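Local coordinates for protein similar to metal-dependent hydrolase (Staphylococcus aureus subsp. aureus Mu50, PDB 3ESH), which is probably a metal-dependent hydrolase of the metallo-beta-lactamase superfamily, although its substrate and the reaction it catalyses are not established, at residues A[198-203]-A[243-248]; A[6-11]-A[192-197]; A[108-113]-A[149-154]. All blocks are in the same frame, centred on the assembly; numbering follows the deposited sequence.

Contact 1 of 3, residues A[198-203]-A[243-248]; sequences GDKAVH and QQYWFL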
loop_
_atom_site.group_PDB
_atom_site.type_symbol
_atom_site.label_atom_id
_atom_site.label_comp_id
_atom_site.label_asym_id
_atom_site.label_seq_id
_atom_site.Cartn_x
_atom_site.Cartn_y
_atom_site.Cartn_z
ATOM N N GLY A 198 -9.975 -38.737 3.373
ATOM C CA GLY A 198 -10.800 -37.799 2.644
ATOM C C GLY A 198 -11.465 -36.795 3.568
ATOM O O GLY A 198 -12.077 -35.833 3.114
ATOM N N ASP A 199 -11.330 -37.013 4.871
ATOM C CA ASP A 199 -11.944 -36.139 5.864
ATOM C C ASP A 199 -11.269 -34.781 6.003
ATOM O O ASP A 199 -10.044 -34.662 5.907
ATOM C CB ASP A 199 -11.975 -36.833 7.222
ATOM C CG ASP A 199 -12.596 -38.209 7.153
ATOM O OD1 ASP A 199 -13.579 -38.371 6.405
ATOM O OD2 ASP A 199 -12.110 -39.123 7.852
ATOM N N LYS A 200 -12.085 -33.762 6.251
ATOM C CA LYS A 200 -11.598 -32.407 6.391
ATOM C C LYS A 200 -12.219 -31.701 7.589
ATOM O O LYS A 200 -13.403 -31.858 7.871
ATOM C CB LYS A 200 -11.896 -31.639 5.107
ATOM C CG LYS A 200 -11.396 -32.356 3.854
ATOM C CD LYS A 200 -11.910 -31.693 2.589
ATOM C CE LYS A 200 -11.492 -32.452 1.344
ATOM N NZ LYS A 200 -10.009 -32.518 1.215
ATOM N N ALA A 201 -11.399 -30.941 8.307
ATOM C CA ALA A 201 -11.852 -30.184 9.456
ATOM C C ALA A 201 -11.164 -28.837 9.426
ATOM O O ALA A 201 -10.071 -28.704 8.867
ATOM C CB ALA A 201 -11.508 -30.908 10.735
ATOM N N VAL A 202 -11.803 -27.834 10.016
ATOM C CA VAL A 202 -11.221 -26.510 10.052
ATOM C C VAL A 202 -11.631 -25.744 11.295
ATOM O O VAL A 202 -12.744 -25.888 11.793
ATOM C CB VAL A 202 -11.617 -25.685 8.807
ATOM C CG1 VAL A 202 -13.115 -25.433 8.803
ATOM C CG2 VAL A 202 -10.838 -24.376 8.777
ATOM N N HIS A 203 -10.703 -24.948 11.806
ATOM C CA HIS A 203 -10.953 -24.112 12.961
ATOM C C HIS A 203 -10.626 -22.707 12.493
ATOM O O HIS A 203 -9.465 -22.383 12.267
ATOM C CB HIS A 203 -10.050 -24.485 14.134
ATOM C CG HIS A 203 -10.168 -23.545 15.292
ATOM N ND1 HIS A 203 -11.371 -23.255 15.891
ATOM C CD2 HIS A 203 -9.234 -22.801 15.929
ATOM C CE1 HIS A 203 -11.180 -22.363 16.850
ATOM N NE2 HIS A 203 -9.895 -22.073 16.889
ATOM N N GLN A 243 -17.128 -28.402 0.546
ATOM C CA GLN A 243 -16.167 -29.491 0.680
ATOM C C GLN A 243 -16.477 -30.414 1.851
ATOM O O GLN A 243 -15.693 -31.321 2.164
ATOM C CB GLN A 243 -14.758 -28.923 0.835
ATOM C CG GLN A 243 -14.252 -28.237 -0.415
ATOM C CD GLN A 243 -13.890 -29.225 -1.490
ATOM O OE1 GLN A 243 -12.921 -29.966 -1.349
ATOM N NE2 GLN A 243 -14.667 -29.253 -2.569
ATOM N N GLN A 244 -17.615 -30.181 2.492
ATOM C CA GLN A 244 -18.053 -31.000 3.614
ATOM C C GLN A 244 -17.075 -31.030 4.787
ATOM O O GLN A 244 -16.776 -32.092 5.340
ATOM C CB GLN A 244 -18.340 -32.423 3.145
ATOM C CG GLN A 244 -19.453 -32.520 2.119
ATOM C CD GLN A 244 -20.171 -33.865 2.157
ATOM O OE1 GLN A 244 -21.018 -34.153 1.308
ATOM N NE2 GLN A 244 -19.840 -34.693 3.149
ATOM N N TYR A 245 -16.596 -29.851 5.167
ATOM C CA TYR A 245 -15.669 -29.711 6.278
ATOM C C TYR A 245 -16.385 -29.729 7.621
ATOM O O TYR A 245 -17.562 -29.377 7.720
ATOM C CB TYR A 245 -14.926 -28.382 6.200
ATOM C CG TYR A 245 -13.613 -28.393 5.466
ATOM C CD1 TYR A 245 -13.558 -28.541 4.079
ATOM C CD2 TYR A 245 -12.424 -28.183 6.152
ATOM C CE1 TYR A 245 -12.341 -28.468 3.397
ATOM C CE2 TYR A 245 -11.214 -28.107 5.485
ATOM C CZ TYR A 245 -11.176 -28.244 4.112
ATOM O OH TYR A 245 -9.978 -28.117 3.463
ATOM N N TRP A 246 -15.663 -30.147 8.653
ATOM C CA TRP A 246 -16.179 -30.136 10.006
ATOM C C TRP A 246 -15.657 -28.820 10.559
ATOM O O TRP A 246 -14.471 -28.518 10.421
ATOM C CB TRP A 246 -15.591 -31.275 10.834
ATOM C CG TRP A 246 -16.361 -32.544 10.766
ATOM C CD1 TRP A 246 -16.122 -33.609 9.948
ATOM C CD2 TRP A 246 -17.501 -32.883 11.548
ATOM N NE1 TRP A 246 -17.045 -34.595 10.179
ATOM C CE2 TRP A 246 -17.907 -34.172 11.158
ATOM C CE3 TRP A 246 -18.224 -32.216 12.544
ATOM C CZ2 TRP A 246 -19.006 -34.818 11.734
ATOM C CZ3 TRP A 246 -19.318 -32.860 13.116
ATOM C CH2 TRP A 246 -19.696 -34.148 12.706
ATOM N N PHE A 247 -16.527 -28.023 11.163
ATOM C CA PHE A 247 -16.092 -26.760 11.730
ATOM C C PHE A 247 -15.847 -26.977 13.210
ATOM O O PHE A 247 -16.753 -27.375 13.941
ATOM C CB PHE A 247 -17.159 -25.690 11.522
ATOM C CG PHE A 247 -17.212 -25.143 10.117
ATOM C CD1 PHE A 247 -16.474 -24.023 9.767
ATOM C CD2 PHE A 247 -18.013 -25.742 9.150
ATOM C CE1 PHE A 247 -16.531 -23.500 8.487
ATOM C CE2 PHE A 247 -18.081 -25.228 7.859
ATOM C CZ PHE A 247 -17.339 -24.106 7.527
ATOM N N LEU A 248 -14.613 -26.739 13.644
ATOM C CA LEU A 248 -14.241 -26.897 15.047
ATOM C C LEU A 248 -14.307 -25.542 15.757
ATOM O O LEU A 248 -13.956 -24.508 15.182
ATOM C CB LEU A 248 -12.832 -27.470 15.160
ATOM C CG LEU A 248 -12.559 -28.771 14.399
ATOM C CD1 LEU A 248 -11.139 -29.263 14.683
ATOM C CD2 LEU A 248 -13.577 -29.815 14.811
#

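Contact 2 of 3, residues A[6-11]-A[192-197]; sequences ISIHYL and ITIESQ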
loop_
_atom_site.group_PDB
_atom_site.type_symbol
_atom_site.label_atom_id
_atom_site.label_comp_id
_atom_site.label_asym_id
_atom_site.label_seq_id
_atom_site.Cartn_x
_atom_site.Cartn_y
_atom_site.Cartn_z
ATOM N N ILE A 6 -6.336 -38.984 11.840
ATOM C CA ILE A 6 -6.178 -37.990 12.894
ATOM C C ILE A 6 -7.292 -37.983 13.935
ATOM O O ILE A 6 -8.480 -38.018 13.602
ATOM C CB ILE A 6 -6.043 -36.564 12.292
ATOM C CG1 ILE A 6 -4.869 -36.529 11.300
ATOM C CG2 ILE A 6 -5.837 -35.547 13.403
ATOM C CD1 ILE A 6 -4.610 -35.175 10.670
ATOM N N SER A 7 -6.897 -37.939 15.202
ATOM C CA SER A 7 -7.857 -37.893 16.290
ATOM C C SER A 7 -7.950 -36.440 16.801
ATOM O O SER A 7 -6.936 -35.788 17.039
ATOM C CB SER A 7 -7.415 -38.845 17.398
ATOM O OG SER A 7 -8.430 -38.997 18.368
ATOM N N ILE A 8 -9.169 -35.935 16.959
ATOM C CA ILE A 8 -9.370 -34.562 17.410
ATOM C C ILE A 8 -10.229 -34.502 18.672
ATOM O O ILE A 8 -11.272 -35.134 18.728
ATOM C CB ILE A 8 -10.071 -33.720 16.318
ATOM C CG1 ILE A 8 -9.210 -33.656 15.051
ATOM C CG2 ILE A 8 -10.342 -32.327 16.837
ATOM C CD1 ILE A 8 -7.925 -32.882 15.215
ATOM N N HIS A 9 -9.787 -33.741 19.673
ATOM C CA HIS A 9 -10.528 -33.583 20.922
ATOM C C HIS A 9 -10.379 -32.178 21.472
ATOM O O HIS A 9 -9.544 -31.408 21.009
ATOM C CB HIS A 9 -10.037 -34.557 21.992
ATOM C CG HIS A 9 -10.169 -35.995 21.610
ATOM N ND1 HIS A 9 -9.125 -36.726 21.087
ATOM C CD2 HIS A 9 -11.236 -36.826 21.639
ATOM C CE1 HIS A 9 -9.544 -37.947 20.808
ATOM N NE2 HIS A 9 -10.820 -38.035 21.133
ATOM N N TYR A 10 -11.187 -31.846 22.469
ATOM C CA TYR A 10 -11.104 -30.536 23.090
ATOM C C TYR A 10 -10.638 -30.668 24.544
ATOM O O TYR A 10 -10.825 -31.712 25.173
ATOM C CB TYR A 10 -12.454 -29.804 22.993
ATOM C CG TYR A 10 -13.619 -30.474 23.679
ATOM C CD1 TYR A 10 -13.713 -30.508 25.072
ATOM C CD2 TYR A 10 -14.645 -31.058 22.937
ATOM C CE1 TYR A 10 -14.804 -31.107 25.708
ATOM C CE2 TYR A 10 -15.739 -31.656 23.560
ATOM C CZ TYR A 10 -15.816 -31.680 24.945
ATOM O OH TYR A 10 -16.903 -32.274 25.560
ATOM N N LEU A 11 -10.014 -29.612 25.062
ATOM C CA LEU A 11 -9.510 -29.600 26.427
ATOM C C LEU A 11 -10.061 -28.387 27.177
ATOM O O LEU A 11 -10.074 -27.267 26.653
ATOM C CB LEU A 11 -7.988 -29.534 26.416
ATOM C CG LEU A 11 -7.247 -30.460 25.459
ATOM C CD1 LEU A 11 -5.795 -30.001 25.319
ATOM C CD2 LEU A 11 -7.327 -31.903 25.963
ATOM N N ILE A 192 -6.755 -22.675 10.957
ATOM C CA ILE A 192 -6.065 -23.948 10.763
ATOM C C ILE A 192 -6.984 -25.012 10.164
ATOM O O ILE A 192 -8.155 -25.118 10.530
ATOM C CB ILE A 192 -5.497 -24.450 12.120
ATOM C CG1 ILE A 192 -4.568 -23.378 12.706
ATOM C CG2 ILE A 192 -4.752 -25.750 11.933
ATOM C CD1 ILE A 192 -4.325 -23.488 14.203
ATOM N N THR A 193 -6.454 -25.792 9.232
ATOM C CA THR A 193 -7.224 -26.853 8.600
ATOM C C THR A 193 -6.552 -28.201 8.852
ATOM O O THR A 193 -5.324 -28.292 8.905
ATOM C CB THR A 193 -7.347 -26.640 7.073
ATOM O OG1 THR A 193 -6.045 -26.511 6.505
ATOM C CG2 THR A 193 -8.152 -25.391 6.765
ATOM N N ILE A 194 -7.367 -29.239 9.005
ATOM C CA ILE A 194 -6.876 -30.587 9.248
ATOM C C ILE A 194 -7.436 -31.517 8.179
ATOM O O ILE A 194 -8.636 -31.512 7.922
ATOM C CB ILE A 194 -7.336 -31.085 10.626
ATOM C CG1 ILE A 194 -7.121 -29.986 11.661
ATOM C CG2 ILE A 194 -6.551 -32.313 11.029
ATOM C CD1 ILE A 194 -7.661 -30.308 13.031
ATOM N N GLU A 195 -6.571 -32.308 7.553
ATOM C CA GLU A 195 -7.001 -33.245 6.516
ATOM C C GLU A 195 -6.276 -34.578 6.614
ATOM O O GLU A 195 -5.061 -34.616 6.666
ATOM C CB GLU A 195 -6.771 -32.651 5.128
ATOM C CG GLU A 195 -7.751 -31.553 4.737
ATOM C CD GLU A 195 -7.378 -30.857 3.422
ATOM O OE1 GLU A 195 -6.602 -29.869 3.463
ATOM O OE2 GLU A 195 -7.851 -31.303 2.351
ATOM N N SER A 196 -7.040 -35.665 6.660
ATOM C CA SER A 196 -6.500 -37.024 6.726
ATOM C C SER A 196 -7.480 -37.878 5.935
ATOM O O SER A 196 -8.691 -37.753 6.121
ATOM C CB SER A 196 -6.420 -37.511 8.175
ATOM O OG SER A 196 -5.645 -38.703 8.270
ATOM N N GLN A 197 -6.972 -38.747 5.065
ATOM C CA GLN A 197 -7.851 -39.559 4.228
ATOM C C GLN A 197 -8.663 -38.545 3.429
ATOM O O GLN A 197 -8.108 -37.587 2.892
ATOM C CB GLN A 197 -8.810 -40.408 5.072
ATOM C CG GLN A 197 -8.355 -41.823 5.337
ATOM C CD GLN A 197 -7.008 -41.886 6.016
ATOM O OE1 GLN A 197 -5.976 -41.586 5.408
ATOM N NE2 GLN A 197 -7.006 -42.272 7.284
#

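Contact 3 of 3, residues A[108-113]-A[149-154]; sequences HMHFDH and KSTYWD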
loop_
_atom_site.group_PDB
_atom_site.type_symbol
_atom_site.label_atom_id
_atom_site.label_comp_id
_atom_site.label_asym_id
_atom_site.label_seq_id
_atom_site.Cartn_x
_atom_site.Cartn_y
_atom_site.Cartn_z
ATOM N N HIS A 108 -4.067 -16.754 17.298
ATOM C CA HIS A 108 -3.690 -15.390 17.641
ATOM C C HIS A 108 -3.284 -15.333 19.115
ATOM O O HIS A 108 -3.548 -16.260 19.850
ATOM C CB HIS A 108 -4.812 -14.395 17.305
ATOM C CG HIS A 108 -6.090 -14.627 18.048
ATOM N ND1 HIS A 108 -6.745 -15.839 18.044
ATOM C CD2 HIS A 108 -6.870 -13.777 18.753
ATOM C CE1 HIS A 108 -7.876 -15.728 18.710
ATOM N NE2 HIS A 108 -7.980 -14.484 19.152
HETATM N N MSE A 109 -2.631 -14.253 19.532
HETATM C CA MSE A 109 -2.106 -14.118 20.897
HETATM C C MSE A 109 -2.910 -13.351 21.954
HETATM O O MSE A 109 -2.359 -12.924 22.969
HETATM C CB MSE A 109 -0.690 -13.540 20.834
HETATM C CG MSE A 109 0.314 -14.431 20.136
HETATM SE SE MSE A 109 0.698 -16.124 21.082
HETATM C CE MSE A 109 1.351 -15.286 22.700
ATOM N N HIS A 110 -4.210 -13.189 21.725
ATOM C CA HIS A 110 -5.056 -12.509 22.707
ATOM C C HIS A 110 -5.014 -13.332 24.014
ATOM O O HIS A 110 -4.727 -14.534 23.985
ATOM C CB HIS A 110 -6.475 -12.377 22.148
ATOM C CG HIS A 110 -6.599 -11.330 21.086
ATOM N ND1 HIS A 110 -7.740 -11.166 20.332
ATOM C CD2 HIS A 110 -5.733 -10.381 20.664
ATOM C CE1 HIS A 110 -7.568 -10.161 19.495
ATOM N NE2 HIS A 110 -6.360 -9.666 19.676
ATOM N N PHE A 111 -5.289 -12.697 25.150
ATOM C CA PHE A 111 -5.204 -13.394 26.431
ATOM C C PHE A 111 -6.103 -14.623 26.549
ATOM O O PHE A 111 -5.705 -15.631 27.130
ATOM C CB PHE A 111 -5.489 -12.434 27.595
ATOM C CG PHE A 111 -6.949 -12.258 27.893
ATOM C CD1 PHE A 111 -7.699 -11.292 27.234
ATOM C CD2 PHE A 111 -7.579 -13.071 28.832
ATOM C CE1 PHE A 111 -9.060 -11.135 27.507
ATOM C CE2 PHE A 111 -8.934 -12.928 29.118
ATOM C CZ PHE A 111 -9.679 -11.958 28.455
ATOM N N ASP A 112 -7.310 -14.543 26.001
ATOM C CA ASP A 112 -8.229 -15.668 26.070
ATOM C C ASP A 112 -7.663 -16.907 25.368
ATOM O O ASP A 112 -8.181 -18.003 25.525
ATOM C CB ASP A 112 -9.603 -15.280 25.481
ATOM C CG ASP A 112 -9.496 -14.541 24.147
ATOM O OD1 ASP A 112 -8.730 -13.552 24.066
ATOM O OD2 ASP A 112 -10.202 -14.941 23.171
ATOM N N HIS A 113 -6.580 -16.736 24.621
ATOM C CA HIS A 113 -5.962 -17.851 23.900
ATOM C C HIS A 113 -4.530 -18.173 24.337
ATOM O O HIS A 113 -4.101 -19.320 24.249
ATOM C CB HIS A 113 -5.933 -17.577 22.382
ATOM C CG HIS A 113 -7.289 -17.536 21.731
ATOM N ND1 HIS A 113 -8.260 -16.615 22.074
ATOM C CD2 HIS A 113 -7.829 -18.298 20.754
ATOM C CE1 HIS A 113 -9.341 -16.814 21.339
ATOM N NE2 HIS A 113 -9.107 -17.830 20.530
ATOM N N LYS A 149 -3.419 -3.489 23.642
ATOM C CA LYS A 149 -2.700 -3.561 24.899
ATOM C C LYS A 149 -3.589 -4.309 25.887
ATOM O O LYS A 149 -3.118 -5.130 26.681
ATOM C CB LYS A 149 -2.442 -2.142 25.394
ATOM C CG LYS A 149 -1.883 -2.025 26.785
ATOM C CD LYS A 149 -2.326 -0.715 27.423
ATOM C CE LYS A 149 -1.954 0.497 26.563
ATOM N NZ LYS A 149 -2.419 1.805 27.138
ATOM N N SER A 150 -4.888 -4.026 25.816
ATOM C CA SER A 150 -5.853 -4.665 26.707
ATOM C C SER A 150 -5.892 -6.203 26.623
ATOM O O SER A 150 -6.299 -6.851 27.579
ATOM C CB SER A 150 -7.252 -4.073 26.488
ATOM O OG SER A 150 -7.701 -4.296 25.172
ATOM N N THR A 151 -5.479 -6.796 25.504
ATOM C CA THR A 151 -5.458 -8.266 25.421
ATOM C C THR A 151 -4.070 -8.883 25.224
ATOM O O THR A 151 -3.861 -10.049 25.540
ATOM C CB THR A 151 -6.423 -8.836 24.334
ATOM O OG1 THR A 151 -6.243 -8.142 23.094
ATOM C CG2 THR A 151 -7.859 -8.699 24.789
ATOM N N TYR A 152 -3.123 -8.111 24.703
ATOM C CA TYR A 152 -1.756 -8.599 24.543
ATOM C C TYR A 152 -1.037 -8.198 25.823
ATOM O O TYR A 152 -0.768 -7.021 26.028
ATOM C CB TYR A 152 -1.066 -7.942 23.363
ATOM C CG TYR A 152 -1.630 -8.340 22.019
ATOM C CD1 TYR A 152 -1.845 -9.674 21.707
ATOM C CD2 TYR A 152 -1.879 -7.391 21.034
ATOM C CE1 TYR A 152 -2.290 -10.055 20.449
ATOM C CE2 TYR A 152 -2.315 -7.764 19.763
ATOM C CZ TYR A 152 -2.522 -9.095 19.481
ATOM O OH TYR A 152 -2.992 -9.479 18.243
ATOM N N TRP A 153 -0.740 -9.174 26.678
ATOM C CA TRP A 153 -0.098 -8.893 27.957
ATOM C C TRP A 153 1.331 -9.373 28.059
ATOM O O TRP A 153 1.627 -10.500 27.656
ATOM C CB TRP A 153 -0.876 -9.550 29.101
ATOM C CG TRP A 153 -2.364 -9.330 29.105
ATOM C CD1 TRP A 153 -3.046 -8.278 28.565
ATOM C CD2 TRP A 153 -3.334 -10.122 29.792
ATOM N NE1 TRP A 153 -4.372 -8.361 28.884
ATOM C CE2 TRP A 153 -4.578 -9.486 29.640
ATOM C CE3 TRP A 153 -3.266 -11.312 30.533
ATOM C CZ2 TRP A 153 -5.757 -9.996 30.201
ATOM C CZ3 TRP A 153 -4.433 -11.817 31.089
ATOM C CH2 TRP A 153 -5.663 -11.155 30.918
ATOM N N ASP A 154 2.201 -8.519 28.609
ATOM C CA ASP A 154 3.615 -8.851 28.816
ATOM C C ASP A 154 3.619 -10.078 29.712
ATOM O O ASP A 154 4.434 -10.990 29.562
ATOM C CB ASP A 154 4.338 -7.718 29.560
ATOM C CG ASP A 154 4.588 -6.507 28.687
ATOM O OD1 ASP A 154 4.802 -5.406 29.234
ATOM O OD2 ASP A 154 4.585 -6.661 27.451
HETATM O O HOH W 1 -2.018 -12.134 25.502
#

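Contact 1 of 3, residues A[198-203]-A[243-248]
Lys200 and Val202 bond through their main chains to Trp246 and Leu248. Trp246 takes part twice, its N giving to Lys200 O (2.9 Å) and its O receiving Val202 N (2.8 Å). Leu248 N then reaches Val202 O at 2.8 Å. This staggered pattern is that of parallel strands, with Ala201 opposite Trp246 and Val202 opposite Phe247. A side chain adds a fourth bond: His203 ND1 donates to Leu248 O (3.0 Å), which lies in the imidazole plane, although the nitrogen sits well above the carbonyl plane. With chi1 at 173°, the side chain extends away from its own N, and ND1 comes to that oxygen.

Hydrocarbon against aromatic makes the second kind of contact. Lys200 CB stands 3.4 Å over the centre of the Tyr245 ring in a CH-pi contact, and CD continues over CE1. Lysine suits this place because its long methylene chain covers the ring while NZ runs on to a salt bridge with Glu195.

Apolar side chains pack on both faces. The single methyl of Ala201 packs against Trp246 CB and Leu248 CD1. On the other face Val202 CG1 lies beside Phe247 CD1 (3.8 Å), and Phe240 of helix 226-242 covers both residues. Strand, helix and neighbouring parallel strand thus form a beta-alpha-beta crossover in one sheet of the metallo-beta-lactamase fold.

Contact 2 of 3, residues A[6-11]-A[192-197]
Ile8 and Ile194 reach toward each other tip to tip, their CD1 methyls meeting at 3.4 Å. The two side-chain ends meet across the gap between strands whose axes come no nearer than 8.5 Å. In Ile194 the CG1 branch lies anti to the carbonyl carbon (chi1 -45°) and carries CD1 to Ile8, leaving the CG2 methyl for a second partner.

That partner is Ile6, which crosses Ile194 obliquely instead of meeting it end on. Its CD1 packs against Ile194 CG2 at 3.5 Å, and Ile6 CG2 lies 4.1 Å from Ile194 CG2. One isoleucine thereby serves two neighbours, a use that a beta-branched side chain with two separate methyl ends fits well. Ile6 CG1 also lies 3.6 Å from Ser196 CB, where the small side chain fits the nearest approach of the CA atoms, 6.3 Å between those of Ile6 and Ser196. Ser196 OG is used by the main chain nearby, accepting a hydrogen bond from Asp5 N.

Strand 6-10 and strand 190-196 belong to different sheets, which meet here through side chains alone, without a hydrogen bond. Ile53 of strand 51-54 touches Ile6, Ile8 and Ile194, while Ile177 of strand 177-181 touches Ile6 and Ile194. This aliphatic interlayer is the inside of the beta sandwich at the heart of the alpha-beta-beta-alpha metallo-beta-lactamase fold.

Contact 3 of 3, residues A[108-113]-A[149-154]
Phe111 and Trp153 make the main aromatic contact. Phe111 CB sits over the face of the indole six-membered ring, 3.4 Å from its centroid, in a CH-pi contact. Phe111 CG sits between its own N and carbonyl carbon (chi1 84°), which sends the phenyl along the indole. The two planes differ by only 10°, but the phenyl is slid so far along that the rings barely overlap. Trp153 suits this place because its broad face takes Phe111 CB and the near rim, CG, of the phenyl, while its NE1 gives a hydrogen bond to Ser150 O (2.8 Å) that helps fix the indole.

Thr151 wedges between two aromatic side chains, using a different branch on each. Its CG2 meets the edge of the Phe111 ring at CD1 (3.6 Å), and OG1 lies over one face of the His110 imidazole, 3.3 Å from CD2. The His110 and Tyr152 rings meet obliquely, with planes at 53°; Tyr152 CE1 comes to the edge of the imidazole. Tyr152 also packs against CB of Met109, a selenomethionine in this crystal, and its OH bonds to Glu137, which accepts Met109 N as well.

A water bridges the main chains, near Met109 O (2.7 Å) and Thr151 O (2.8 Å), although it may not donate to both at once.

Residues 108-113 read His-Met-His-Phe-Asp-His, the HxHxDH signature of the metallo-beta-lactamase superfamily, which in relatives carries metal ligands. His110, at the N-cap of helix 111-114, probably belongs to such a site, and Thr151 and Tyr152 of the 149-154 loop pack against its ring.

Contacts 1 and 2 meet in one sheet, where strands 190-196 and 199-203 are neighbours; contact 2 also reaches across to the second sheet through strand 6-10. Their centres are 9 Å apart, and they are linked by the Lys200 NZ to Glu195 OE2 salt bridge (2.7 Å) and a probable hydrogen bond between Ala201 O and Ile194 N. Contact 3 lies on the opposite side of the chain's centre, about 27 Å from contact 1 and 25 Å from contact 2 between centres. Yet the nearest atoms of contacts 1 and 3 are about 6 Å apart. The side chain of His203 lies near, without touching, the residues of a possible metal site, empty here: His110, His185 and Asp206.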